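Local coordinates for beta-lactamase-like protein (PDB 6B9V), which acts as a metal-dependent diphosphatase of the PhnP family, with a metallo-beta-lactamase fold, that cleaves reactive photoproducts of FAD, at residues 47-52 / 70-75. Sequence-based numbering, arbitrary orientation.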
# COMPACT_ATOMS: atom_id res chain seq x y z
N ASP A 47 21.49 -18.17 -5.37
CA ASP A 47 22.85 -17.96 -4.88
C ASP A 47 22.89 -16.96 -3.73
O ASP A 47 23.81 -16.14 -3.64
CB ASP A 47 23.75 -17.49 -6.03
CG ASP A 47 25.24 -17.66 -5.73
OD1 ASP A 47 25.60 -18.62 -5.02
OD2 ASP A 47 26.04 -16.84 -6.22
N GLY A 48 21.88 -17.00 -2.87
CA GLY A 48 21.84 -16.12 -1.71
C GLY A 48 21.37 -14.71 -2.01
O GLY A 48 21.40 -13.83 -1.15
N LYS A 49 20.93 -14.49 -3.25
CA LYS A 49 20.47 -13.18 -3.72
C LYS A 49 18.95 -13.19 -3.90
O LYS A 49 18.34 -14.25 -4.12
CB LYS A 49 21.15 -12.80 -5.05
CG LYS A 49 22.66 -12.79 -5.04
CD LYS A 49 23.21 -11.71 -4.12
CE LYS A 49 24.73 -11.67 -4.18
NZ LYS A 49 25.31 -12.99 -3.87
N LEU A 50 18.36 -12.00 -3.83
CA LEU A 50 16.93 -11.81 -4.04
C LEU A 50 16.68 -10.65 -5.01
O LEU A 50 17.09 -9.51 -4.75
CB LEU A 50 16.22 -11.56 -2.70
CG LEU A 50 14.69 -11.57 -2.59
CD1 LEU A 50 14.27 -11.69 -1.13
CD2 LEU A 50 14.05 -10.33 -3.21
N VAL A 51 16.00 -10.94 -6.11
CA VAL A 51 15.69 -9.93 -7.12
C VAL A 51 14.18 -9.75 -7.18
O VAL A 51 13.45 -10.72 -7.33
CB VAL A 51 16.25 -10.32 -8.50
CG1 VAL A 51 15.80 -9.33 -9.57
CG2 VAL A 51 17.79 -10.39 -8.43
N LEU A 52 13.73 -8.52 -7.01
CA LEU A 52 12.31 -8.21 -6.95
C LEU A 52 11.85 -7.62 -8.27
O LEU A 52 12.50 -6.73 -8.81
CB LEU A 52 12.03 -7.24 -5.80
CG LEU A 52 10.61 -6.71 -5.65
CD1 LEU A 52 9.65 -7.83 -5.31
CD2 LEU A 52 10.59 -5.62 -4.58
N LYS A 70 16.28 -8.58 3.02
CA LYS A 70 17.23 -7.88 2.17
C LYS A 70 16.81 -8.01 0.70
O LYS A 70 16.39 -9.08 0.26
CB LYS A 70 18.64 -8.43 2.37
CG LYS A 70 19.71 -7.76 1.52
CD LYS A 70 21.11 -8.21 1.91
CE LYS A 70 22.17 -7.55 1.03
NZ LYS A 70 23.54 -7.89 1.50
N ILE A 71 16.93 -6.92 -0.04
CA ILE A 71 16.68 -6.94 -1.48
C ILE A 71 17.95 -6.58 -2.22
O ILE A 71 18.54 -5.53 -1.98
CB ILE A 71 15.58 -5.94 -1.89
CG1 ILE A 71 14.26 -6.26 -1.18
CG2 ILE A 71 15.41 -5.95 -3.41
CD1 ILE A 71 13.25 -5.12 -1.26
N ASP A 72 18.40 -7.45 -3.13
CA ASP A 72 19.65 -7.17 -3.82
C ASP A 72 19.49 -6.32 -5.07
O ASP A 72 20.40 -5.60 -5.45
CB ASP A 72 20.36 -8.49 -4.14
CG ASP A 72 20.74 -9.25 -2.87
OD1 ASP A 72 21.76 -8.88 -2.25
OD2 ASP A 72 19.98 -10.16 -2.47
N ALA A 73 18.34 -6.42 -5.71
CA ALA A 73 18.05 -5.59 -6.86
C ALA A 73 16.55 -5.55 -7.08
O ALA A 73 15.83 -6.50 -6.74
CB ALA A 73 18.78 -6.13 -8.11
N ILE A 74 16.07 -4.43 -7.61
CA ILE A 74 14.67 -4.29 -8.01
C ILE A 74 14.60 -3.99 -9.50
O ILE A 74 15.32 -3.12 -10.01
CB ILE A 74 13.96 -3.17 -7.21
CG1 ILE A 74 14.04 -3.48 -5.71
CG2 ILE A 74 12.51 -3.00 -7.70
CD1 ILE A 74 13.53 -2.39 -4.81
N VAL A 75 13.74 -4.72 -10.19
CA VAL A 75 13.58 -4.57 -11.64
C VAL A 75 12.13 -4.19 -11.95
O VAL A 75 11.22 -4.83 -11.44
CB VAL A 75 13.96 -5.87 -12.38
CG1 VAL A 75 13.77 -5.70 -13.88
CG2 VAL A 75 15.40 -6.24 -12.08
O HOH W 1 19.91 -11.58 -0.12
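The D72 carboxylate carries one face against the K49 side chain, whose CD sits over it, 3.7 Å from CG; K70 CE lies off the OD1 edge, displaced to the side of the plane away from K49. With CG anti to the carbonyl carbon (chi1 -56°) and a bend at chi2 (-65°), the K49 methylenes cross the acid at about a right angle, while NZ stays 5.7 Å from OD1, too far for a salt bridge. At the edge, OD2 accepts L50 N (2.8 Å) on its anti side, 22° out of the carboxylate plane, and also takes a bond from a water that donates to G48 O as well. The L50 carbonyl answers with a bond from D72 N (2.9 Å) and a weak one from A73 N.

Beyond this point the strands settle into a parallel ladder: L52 N donates almost straight to A73 O (2.9 Å), and V75 N to L52 O (2.7 Å). V51, A73 and V75 share one face, under L148, with V51 CG1 4.0 Å from V75 CG2; L52 packs with I71 and I74 on the other.

The two strands join through helix 59-66 as a beta-alpha-beta unit, leading towards the manganese ligands H78 and H83. Here the D72 side chain supplies the acceptor for L50 N where the ladder begins, and because OD2 takes both a backbone N-H and a water, its negative charge is probably stabilised.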